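Local atomic coordinates of phage terminase large subunit (Thermus phage P7426, PDB entry 7KS4), a protein that probably drives viral DNA into empty capsids at the cost of ATP and cuts the genome as an endonuclease, this chain being its N-terminal ATPase domain. Residues Glu59-Pro64 with Glu90-Val95; Glu100-Arg105 with Arg109-His114; Ala225-Trp230 with Leu247-Glu252. All blocks are in the same frame, centred on the assembly; numbering follows the deposited sequence.

Contact 1: residues Glu59-Pro64 with Glu90-Val95; sequences ELFARP and ERLAEV
F61 meets L92 and A93 in the P-loop ATPase fold, where the last part of helix 48-62 faces residues 90-95, which begin within helix 75-92. Helix 48-62 is the one that follows the Walker A loop and carries the chain over in the beta-alpha-beta crossover from strand 37-42 to strand 67-72; helix 75-92 comes next and leads on to the hairpin at the sheet's edge. The example illustrates how one aromatic side chain can bridge two helices whose backbones stay well apart, since even the nearest CA atoms, those of F61 and A93, are 8.4 Å from each other.

Along the first segment, E59 sends its carboxylate to W178 NE1, while its carbonyl oxygen takes the N-H of R63 at 2.9 Å (R63 N to E59 O) and so closes the last turn of the helix. L60 packs on V112 and F132, on the side of the helix turned to the sheet. F61 then carries the whole contact from its side. Its CG stands beside the backbone N and anti to the carbonyl carbon (chi1 -75°), which directs the ring out of helix 48-62 toward the second segment. There the side chains of F61 and L92 cross obliquely, with CD2 of the phenylalanine 4.0 Å from CD2 of the leucine. L92 in turn lies on F15, L18 and L19 of helix 13-19, so the joint is buried from that direction too; F96 brings a further ring to F61, its plane turned by about 30°. From R63 on, the chain is no longer helical.

The far end of the phenyl ring belongs to A93: CZ of F61 is 3.8 Å from A93 N, and the same CZ lies 4.1 Å from the A93 methyl carbon CB.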
loop_
_atom_site.group_PDB
_atom_site.type_symbol
_atom_site.label_atom_id
_atom_site.label_comp_id
_atom_site.label_asym_id
_atom_site.label_seq_id
_atom_site.Cartn_x
_atom_site.Cartn_y
_atom_site.Cartn_z
ATOM N N GLU A 59 -7.621 -7.276 5.251
ATOM C CA GLU A 59 -8.024 -8.251 4.243
ATOM C C GLU A 59 -7.817 -9.678 4.732
ATOM O O GLU A 59 -8.688 -10.537 4.543
ATOM C CB GLU A 59 -7.247 -8.025 2.945
ATOM C CG GLU A 59 -7.643 -6.773 2.194
ATOM C CD GLU A 59 -9.000 -6.881 1.520
ATOM O OE1 GLU A 59 -9.390 -7.994 1.123
ATOM O OE2 GLU A 59 -9.672 -5.840 1.391
ATOM N N LEU A 60 -6.672 -9.955 5.365
ATOM C CA LEU A 60 -6.346 -11.335 5.718
ATOM C C LEU A 60 -7.327 -11.902 6.735
ATOM O O LEU A 60 -7.630 -13.099 6.693
ATOM C CB LEU A 60 -4.911 -11.422 6.246
ATOM C CG LEU A 60 -3.831 -11.020 5.229
ATOM C CD1 LEU A 60 -2.462 -10.974 5.894
ATOM C CD2 LEU A 60 -3.813 -11.963 4.026
ATOM N N PHE A 61 -7.844 -11.066 7.640
ATOM C CA PHE A 61 -8.782 -11.513 8.667
ATOM C C PHE A 61 -10.237 -11.331 8.264
ATOM O O PHE A 61 -11.077 -12.174 8.602
ATOM C CB PHE A 61 -8.537 -10.754 9.973
ATOM C CG PHE A 61 -7.324 -11.208 10.705
ATOM C CD1 PHE A 61 -7.363 -12.355 11.477
ATOM C CD2 PHE A 61 -6.138 -10.501 10.620
ATOM C CE1 PHE A 61 -6.240 -12.791 12.159
ATOM C CE2 PHE A 61 -5.011 -10.934 11.302
ATOM C CZ PHE A 61 -5.066 -12.085 12.067
ATOM N N ALA A 62 -10.559 -10.223 7.589
ATOM C CA ALA A 62 -11.945 -9.923 7.251
ATOM C C ALA A 62 -12.406 -10.638 5.995
ATOM O O ALA A 62 -13.617 -10.750 5.769
ATOM C CB ALA A 62 -12.138 -8.414 7.065
ATOM N N ARG A 63 -11.472 -11.124 5.181
ATOM C CA ARG A 63 -11.773 -11.814 3.930
ATOM C C ARG A 63 -11.012 -13.132 3.933
ATOM O O ARG A 63 -9.967 -13.259 3.284
ATOM C CB ARG A 63 -11.398 -10.946 2.730
ATOM C CG ARG A 63 -12.388 -9.835 2.458
ATOM C CD ARG A 63 -13.627 -10.404 1.796
ATOM N NE ARG A 63 -14.583 -9.375 1.400
ATOM C CZ ARG A 63 -15.656 -9.608 0.648
ATOM N NH1 ARG A 63 -15.910 -10.835 0.207
ATOM N NH2 ARG A 63 -16.475 -8.614 0.332
ATOM N N PRO A 64 -11.496 -14.132 4.672
ATOM C CA PRO A 64 -10.786 -15.418 4.733
ATOM C C PRO A 64 -10.576 -15.999 3.344
ATOM O O PRO A 64 -11.497 -16.048 2.526
ATOM C CB PRO A 64 -11.714 -16.300 5.581
ATOM C CG PRO A 64 -12.516 -15.338 6.391
ATOM C CD PRO A 64 -12.708 -14.129 5.502
ATOM N N GLU A 90 0.370 -11.403 13.575
ATOM C CA GLU A 90 0.665 -12.343 14.652
ATOM C C GLU A 90 0.088 -11.873 15.978
ATOM O O GLU A 90 -0.333 -12.701 16.797
ATOM C CB GLU A 90 2.177 -12.570 14.742
ATOM C CG GLU A 90 2.669 -13.525 13.658
ATOM C CD GLU A 90 4.164 -13.739 13.665
ATOM O OE1 GLU A 90 4.875 -13.074 14.448
ATOM O OE2 GLU A 90 4.629 -14.584 12.875
ATOM N N ARG A 91 0.038 -10.558 16.203
ATOM C CA ARG A 91 -0.575 -10.033 17.418
ATOM C C ARG A 91 -2.095 -10.127 17.355
ATOM O O ARG A 91 -2.742 -10.601 18.299
ATOM C CB ARG A 91 -0.135 -8.585 17.630
ATOM C CG ARG A 91 -0.917 -7.854 18.707
ATOM C CD ARG A 91 -0.203 -6.582 19.136
ATOM N NE ARG A 91 0.075 -5.702 18.000
ATOM C CZ ARG A 91 -0.785 -4.817 17.503
ATOM N NH1 ARG A 91 -0.435 -4.063 16.471
ATOM N NH2 ARG A 91 -1.993 -4.681 18.034
ATOM N N LEU A 92 -2.685 -9.667 16.248
ATOM C CA LEU A 92 -4.139 -9.621 16.144
ATOM C C LEU A 92 -4.760 -11.007 16.214
ATOM O O LEU A 92 -5.897 -11.156 16.684
ATOM C CB LEU A 92 -4.548 -8.937 14.840
ATOM C CG LEU A 92 -5.856 -8.161 14.918
ATOM C CD1 LEU A 92 -5.664 -6.913 15.775
ATOM C CD2 LEU A 92 -6.340 -7.804 13.514
ATOM N N ALA A 93 -4.051 -12.029 15.734
ATOM C CA ALA A 93 -4.599 -13.377 15.755
ATOM C C ALA A 93 -4.990 -13.811 17.157
ATOM O O ALA A 93 -5.860 -14.680 17.300
ATOM C CB ALA A 93 -3.591 -14.367 15.160
ATOM N N GLU A 94 -4.379 -13.221 18.192
ATOM C CA GLU A 94 -4.745 -13.568 19.559
ATOM C C GLU A 94 -6.242 -13.420 19.793
ATOM O O GLU A 94 -6.844 -14.238 20.497
ATOM C CB GLU A 94 -3.976 -12.698 20.552
ATOM C CG GLU A 94 -4.421 -12.870 21.999
ATOM C CD GLU A 94 -4.154 -14.258 22.535
ATOM O OE1 GLU A 94 -3.237 -14.919 22.005
ATOM O OE2 GLU A 94 -4.850 -14.685 23.487
ATOM N N VAL A 95 -6.854 -12.366 19.244
ATOM C CA VAL A 95 -8.262 -12.066 19.509
ATOM C C VAL A 95 -9.203 -12.662 18.460
ATOM O O VAL A 95 -10.403 -12.376 18.487
ATOM C CB VAL A 95 -8.492 -10.552 19.654
ATOM C CG1 VAL A 95 -7.640 -9.994 20.790
ATOM C CG2 VAL A 95 -8.215 -9.814 18.358
#

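Contact 2: residues Glu100-Arg105 with Arg109-His114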
loop_
_atom_site.group_PDB
_atom_site.type_symbol
_atom_site.label_atom_id
_atom_site.label_comp_id
_atom_site.label_asym_id
_atom_site.label_seq_id
_atom_site.Cartn_x
_atom_site.Cartn_y
_atom_site.Cartn_z
ATOM N N GLU A 100 -4.927 -19.183 12.963
ATOM C CA GLU A 100 -3.577 -19.597 13.313
ATOM C C GLU A 100 -2.649 -19.093 12.220
ATOM O O GLU A 100 -2.925 -19.299 11.036
ATOM C CB GLU A 100 -3.481 -21.117 13.448
ATOM C CG GLU A 100 -2.100 -21.620 13.822
ATOM C CD GLU A 100 -2.089 -23.117 14.060
ATOM O OE1 GLU A 100 -2.105 -23.879 13.069
ATOM O OE2 GLU A 100 -2.091 -23.531 15.237
ATOM N N VAL A 101 -1.573 -18.423 12.617
ATOM C CA VAL A 101 -0.667 -17.759 11.687
ATOM C C VAL A 101 0.521 -18.666 11.411
ATOM O O VAL A 101 1.086 -19.268 12.329
ATOM C CB VAL A 101 -0.199 -16.403 12.249
ATOM C CG1 VAL A 101 0.757 -15.715 11.275
ATOM C CG2 VAL A 101 -1.400 -15.516 12.570
ATOM N N GLN A 102 0.910 -18.748 10.142
ATOM C CA GLN A 102 2.085 -19.499 9.720
ATOM C C GLN A 102 2.964 -18.572 8.893
ATOM O O GLN A 102 2.475 -17.900 7.978
ATOM C CB GLN A 102 1.688 -20.741 8.913
ATOM C CG GLN A 102 2.828 -21.698 8.629
ATOM C CD GLN A 102 2.429 -22.793 7.662
ATOM O OE1 GLN A 102 1.249 -22.959 7.341
ATOM N NE2 GLN A 102 3.413 -23.546 7.186
ATOM N N LEU A 103 4.252 -18.533 9.218
ATOM C CA LEU A 103 5.179 -17.570 8.644
ATOM C C LEU A 103 6.367 -18.290 8.028
ATOM O O LEU A 103 6.895 -19.247 8.602
ATOM C CB LEU A 103 5.673 -16.583 9.707
ATOM C CG LEU A 103 6.757 -15.588 9.289
ATOM C CD1 LEU A 103 6.319 -14.760 8.077
ATOM C CD2 LEU A 103 7.076 -14.689 10.462
ATOM N N GLN A 104 6.783 -17.818 6.857
ATOM C CA GLN A 104 8.012 -18.260 6.203
ATOM C C GLN A 104 8.792 -16.985 5.906
ATOM O O GLN A 104 8.651 -16.404 4.826
ATOM C CB GLN A 104 7.706 -19.065 4.952
ATOM C CG GLN A 104 6.851 -20.290 5.222
ATOM C CD GLN A 104 6.331 -20.928 3.956
ATOM O OE1 GLN A 104 6.616 -20.464 2.854
ATOM N NE2 GLN A 104 5.562 -22.002 4.104
ATOM N N ARG A 105 9.587 -16.536 6.882
ATOM C CA ARG A 105 10.252 -15.242 6.755
ATOM C C ARG A 105 11.175 -15.216 5.548
ATOM O O ARG A 105 11.238 -14.214 4.826
ATOM C CB ARG A 105 11.031 -14.911 8.030
ATOM C CG ARG A 105 10.188 -14.261 9.116
ATOM C CD ARG A 105 11.033 -13.713 10.268
ATOM N NE ARG A 105 10.264 -13.617 11.510
ATOM C CZ ARG A 105 9.477 -12.596 11.849
ATOM N NH1 ARG A 105 9.338 -11.549 11.042
ATOM N NH2 ARG A 105 8.823 -12.622 13.004
ATOM N N ARG A 109 6.461 -15.089 3.019
ATOM C CA ARG A 109 5.154 -15.711 2.855
ATOM C C ARG A 109 4.467 -15.777 4.212
ATOM O O ARG A 109 5.002 -16.368 5.157
ATOM C CB ARG A 109 5.277 -17.107 2.245
ATOM C CG ARG A 109 3.986 -17.621 1.632
ATOM C CD ARG A 109 4.099 -19.081 1.240
ATOM N NE ARG A 109 2.878 -19.575 0.614
ATOM C CZ ARG A 109 2.537 -20.858 0.536
ATOM N NH1 ARG A 109 3.321 -21.796 1.052
ATOM N NH2 ARG A 109 1.401 -21.203 -0.056
ATOM N N LEU A 110 3.290 -15.169 4.301
ATOM C CA LEU A 110 2.506 -15.130 5.525
ATOM C C LEU A 110 1.154 -15.770 5.252
ATOM O O LEU A 110 0.473 -15.408 4.286
ATOM C CB LEU A 110 2.345 -13.687 6.009
ATOM C CG LEU A 110 1.516 -13.452 7.271
ATOM C CD1 LEU A 110 2.163 -14.071 8.495
ATOM C CD2 LEU A 110 1.292 -11.953 7.463
ATOM N N LEU A 111 0.767 -16.718 6.101
ATOM C CA LEU A 111 -0.487 -17.447 5.967
ATOM C C LEU A 111 -1.333 -17.249 7.217
ATOM O O LEU A 111 -0.830 -17.373 8.338
ATOM C CB LEU A 111 -0.230 -18.945 5.753
ATOM C CG LEU A 111 0.614 -19.310 4.532
ATOM C CD1 LEU A 111 0.842 -20.808 4.493
ATOM C CD2 LEU A 111 -0.051 -18.841 3.257
ATOM N N VAL A 112 -2.613 -16.957 7.027
ATOM C CA VAL A 112 -3.569 -16.902 8.126
ATOM C C VAL A 112 -4.588 -18.009 7.879
ATOM O O VAL A 112 -5.470 -17.880 7.023
ATOM C CB VAL A 112 -4.247 -15.532 8.246
ATOM C CG1 VAL A 112 -5.184 -15.522 9.434
ATOM C CG2 VAL A 112 -3.205 -14.428 8.375
ATOM N N HIS A 113 -4.472 -19.102 8.626
ATOM C CA HIS A 113 -5.396 -20.217 8.487
ATOM C C HIS A 113 -6.657 -19.941 9.298
ATOM O O HIS A 113 -6.575 -19.571 10.472
ATOM C CB HIS A 113 -4.740 -21.516 8.957
ATOM C CG HIS A 113 -3.480 -21.858 8.223
ATOM N ND1 HIS A 113 -3.464 -22.187 6.886
ATOM C CD2 HIS A 113 -2.195 -21.935 8.646
ATOM C CE1 HIS A 113 -2.223 -22.443 6.512
ATOM N NE2 HIS A 113 -1.434 -22.300 7.562
ATOM N N HIS A 114 -7.817 -20.136 8.673
ATOM C CA HIS A 114 -9.113 -19.935 9.311
ATOM C C HIS A 114 -9.778 -21.287 9.528
ATOM O O HIS A 114 -9.847 -22.102 8.602
ATOM C CB HIS A 114 -10.012 -19.045 8.454
ATOM C CG HIS A 114 -9.546 -17.630 8.371
ATOM N ND1 HIS A 114 -10.019 -16.645 9.209
ATOM C CD2 HIS A 114 -8.637 -17.036 7.563
ATOM C CE1 HIS A 114 -9.429 -15.501 8.913
ATOM N NE2 HIS A 114 -8.582 -15.710 7.922
#
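Q102 and H113 cross the hairpin diagonally, the imidazole giving its NE2 hydrogen to the amide oxygen. The glutamine has CG anti to the backbone N (chi1 -170°) and is extended beyond it, which carries OE1 across to the ring. The bond from H113 NE2 to Q102 OE1 is short, 2.8 Å, and nearly straight (168° at the hydrogen). It lies in the plane of the ring as well as in that of the carbonyl, although amide and imidazole are twisted 36° apart. H113 ND1 is hydrogen-bonded to T129 OG1, so both ring nitrogens are held and the ring's rotation is fixed.

On the same face Q102 runs alongside L111, and Q104 alongside R109. Q104 OE1 rests 3.3 Å from R109 CD; the arginine's charge is paired with E131. The other face is apolar: V101 CG1 meets L110 CD1 at 3.5 Å.

Paired backbone bonds at E100 with H113, Q102 with L111 and Q104 with R109 alternate with the non-hydrogen-bonded pairs V101-V112 and L103-L110, the regular antiparallel pattern.

Helix 75-92 covers the V101, L103 and V112 face through V86 and V89, while strand 126-136 continues the sheet beyond 109-115, leaving 99-104 outermost in this chain.

Contact 3: residues Ala225-Trp230 with Leu247-Glu252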
loop_
_atom_site.group_PDB
_atom_site.type_symbol
_atom_site.label_atom_id
_atom_site.label_comp_id
_atom_site.label_asym_id
_atom_site.label_seq_id
_atom_site.Cartn_x
_atom_site.Cartn_y
_atom_site.Cartn_z
ATOM N N ALA A 225 2.681 16.551 0.823
ATOM C CA ALA A 225 4.084 16.730 1.138
ATOM C C ALA A 225 4.358 16.233 2.552
ATOM O O ALA A 225 3.452 16.081 3.372
ATOM C CB ALA A 225 4.476 18.205 1.016
ATOM N N SER A 226 5.631 15.974 2.834
ATOM C CA SER A 226 5.998 15.560 4.182
ATOM C C SER A 226 5.493 16.560 5.214
ATOM O O SER A 226 5.030 16.174 6.296
ATOM C CB SER A 226 7.510 15.399 4.279
ATOM O OG SER A 226 7.979 14.536 3.258
ATOM N N TRP A 227 5.549 17.853 4.888
ATOM C CA TRP A 227 5.140 18.879 5.837
ATOM C C TRP A 227 3.633 19.079 5.882
ATOM O O TRP A 227 3.151 19.768 6.787
ATOM C CB TRP A 227 5.830 20.205 5.514
ATOM C CG TRP A 227 5.634 20.666 4.111
ATOM C CD1 TRP A 227 4.525 21.262 3.593
ATOM C CD2 TRP A 227 6.582 20.577 3.039
ATOM N NE1 TRP A 227 4.721 21.550 2.263
ATOM C CE2 TRP A 227 5.978 21.141 1.902
ATOM C CE3 TRP A 227 7.883 20.074 2.933
ATOM C CZ2 TRP A 227 6.627 21.217 0.672
ATOM C CZ3 TRP A 227 8.527 20.156 1.714
ATOM C CH2 TRP A 227 7.899 20.723 0.601
ATOM N N ASP A 228 2.881 18.504 4.938
ATOM C CA ASP A 228 1.434 18.429 5.106
ATOM C C ASP A 228 1.066 17.483 6.243
ATOM O O ASP A 228 0.101 17.735 6.975
ATOM C CB ASP A 228 0.758 17.968 3.810
ATOM C CG ASP A 228 0.835 19.004 2.704
ATOM O OD1 ASP A 228 0.778 20.214 3.011
ATOM O OD2 ASP A 228 0.947 18.604 1.524
ATOM N N VAL A 229 1.819 16.400 6.407
ATOM C CA VAL A 229 1.573 15.471 7.501
ATOM C C VAL A 229 2.292 15.906 8.773
ATOM O O VAL A 229 1.785 15.684 9.875
ATOM C CB VAL A 229 1.999 14.050 7.109
ATOM C CG1 VAL A 229 1.555 13.052 8.186
ATOM C CG2 VAL A 229 1.441 13.672 5.724
ATOM N N TRP A 230 3.474 16.514 8.638
ATOM C CA TRP A 230 4.279 16.967 9.770
ATOM C C TRP A 230 4.503 18.467 9.633
ATOM O O TRP A 230 5.598 18.912 9.254
ATOM C CB TRP A 230 5.604 16.210 9.836
ATOM C CG TRP A 230 5.419 14.746 10.063
ATOM C CD1 TRP A 230 5.653 13.738 9.171
ATOM C CD2 TRP A 230 4.940 14.122 11.260
ATOM N NE1 TRP A 230 5.357 12.523 9.745
ATOM C CE2 TRP A 230 4.916 12.732 11.027
ATOM C CE3 TRP A 230 4.529 14.605 12.509
ATOM C CZ2 TRP A 230 4.499 11.819 11.998
ATOM C CZ3 TRP A 230 4.116 13.698 13.471
ATOM C CH2 TRP A 230 4.104 12.321 13.211
ATOM N N LEU A 247 15.799 19.183 -6.951
ATOM C CA LEU A 247 14.872 18.177 -7.468
ATOM C C LEU A 247 14.569 17.125 -6.413
ATOM O O LEU A 247 13.411 16.728 -6.235
ATOM C CB LEU A 247 15.429 17.509 -8.728
ATOM C CG LEU A 247 14.454 16.524 -9.405
ATOM C CD1 LEU A 247 14.650 16.514 -10.917
ATOM C CD2 LEU A 247 14.566 15.088 -8.869
ATOM N N GLU A 248 15.603 16.629 -5.731
ATOM C CA GLU A 248 15.381 15.647 -4.677
ATOM C C GLU A 248 14.438 16.197 -3.618
ATOM O O GLU A 248 13.549 15.483 -3.137
ATOM C CB GLU A 248 16.715 15.233 -4.054
ATOM C CG GLU A 248 16.591 14.222 -2.921
ATOM C CD GLU A 248 17.927 13.893 -2.283
ATOM O OE1 GLU A 248 18.957 13.958 -2.991
ATOM O OE2 GLU A 248 17.948 13.577 -1.072
ATOM N N PHE A 249 14.612 17.467 -3.240
ATOM C CA PHE A 249 13.755 18.054 -2.216
ATOM C C PHE A 249 12.310 18.132 -2.690
ATOM O O PHE A 249 11.386 17.726 -1.973
ATOM C CB PHE A 249 14.258 19.446 -1.830
ATOM C CG PHE A 249 13.293 20.202 -0.968
ATOM C CD1 PHE A 249 13.358 20.110 0.411
ATOM C CD2 PHE A 249 12.297 20.977 -1.539
ATOM C CE1 PHE A 249 12.455 20.793 1.202
ATOM C CE2 PHE A 249 11.390 21.651 -0.754
ATOM C CZ PHE A 249 11.469 21.560 0.617
ATOM N N ARG A 250 12.090 18.664 -3.896
ATOM C CA ARG A 250 10.730 18.806 -4.403
ATOM C C ARG A 250 10.033 17.458 -4.542
ATOM O O ARG A 250 8.808 17.376 -4.380
ATOM C CB ARG A 250 10.746 19.535 -5.749
ATOM C CG ARG A 250 11.136 21.005 -5.668
ATOM C CD ARG A 250 11.086 21.672 -7.039
ATOM N NE ARG A 250 11.351 23.106 -6.943
ATOM C CZ ARG A 250 10.428 24.034 -6.705
ATOM N NH1 ARG A 250 9.154 23.695 -6.545
ATOM N NH2 ARG A 250 10.780 25.312 -6.631
ATOM N N GLN A 251 10.777 16.398 -4.868
ATOM C CA GLN A 251 10.158 15.086 -5.038
ATOM C C GLN A 251 9.948 14.378 -3.709
ATOM O O GLN A 251 8.841 13.918 -3.412
ATOM C CB GLN A 251 11.011 14.195 -5.939
ATOM C CG GLN A 251 10.930 14.511 -7.401
ATOM C CD GLN A 251 11.450 13.367 -8.249
ATOM O OE1 GLN A 251 12.199 12.511 -7.772
ATOM N NE2 GLN A 251 11.039 13.336 -9.505
ATOM N N GLU A 252 11.017 14.236 -2.920
ATOM C CA GLU A 252 10.953 13.367 -1.750
ATOM C C GLU A 252 10.130 13.986 -0.633
ATOM O O GLU A 252 9.459 13.263 0.110
ATOM C CB GLU A 252 12.362 13.049 -1.255
ATOM C CG GLU A 252 13.248 12.376 -2.290
ATOM C CD GLU A 252 12.639 11.100 -2.849
ATOM O OE1 GLU A 252 12.725 10.897 -4.080
ATOM O OE2 GLU A 252 12.068 10.310 -2.063
#
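This is a small, buried aromatic contact between W227, on the short helix that follows strand 219-224, an outermost strand of the sheet within this chain, and F249, on helix 246-252 near the C-terminus of the modelled chain. It exemplifies a joint between two slid, near-parallel rings. The six-membered ring of W227 and the phenyl ring are 20° apart, but slid so far that they barely overlap, with centroids separated by 5.5 Å. The closest atoms are W227 CZ3 and F249 CZ, 3.4 Å apart, and W227 CH2 lies 3.7 Å from F249 CZ.

The indole gets there through an uncommon torsion, CG sitting between the backbone N and the carbonyl carbon (chi1 54°). The methyl of A225 lies against one indole face, 3.4 Å above the plane and toward its rim. A225 is the N-cap of helix 226-229, and its N-H goes to D228 OD2 at 2.8 Å, the half of a capping box that the third helical residue can supply.

S226 OG comes only to 3.7 Å from E252 O; its bond is to R44 O in the Walker A loop, beside the ADP-binding Q45 and S46. E252 has its salt bridge with K186.

R234 makes a cation-pi contact with W227, and R241 makes one with F249. Helix 234-239, which comes between the two helices in sequence, touches both: M238 meets each ring, and Y237 packs on S226 and W227.

Overall arrangement
The three contacts follow one another along the chain, each closing before the next opens, in one P-loop ATPase domain. Contacts 1 and 2 are neighbours, their centres 10 Å apart: helix 75-92 is followed, after a short connection, by strand 99-104, A93 packs on V101, and L60 O is probably hydrogen-bonded to H114 NE2. Both lie on one flank, where helices 48-62 and 75-92 pack on the hairpin at one side of the sheet. Contact 3, its centre 34 Å from that of contact 1 and 36 Å from that of contact 2, follows strand 219-224, outermost at the other side within this chain, and lies beside the ADP-binding loop, S226 being near Q45 and S46.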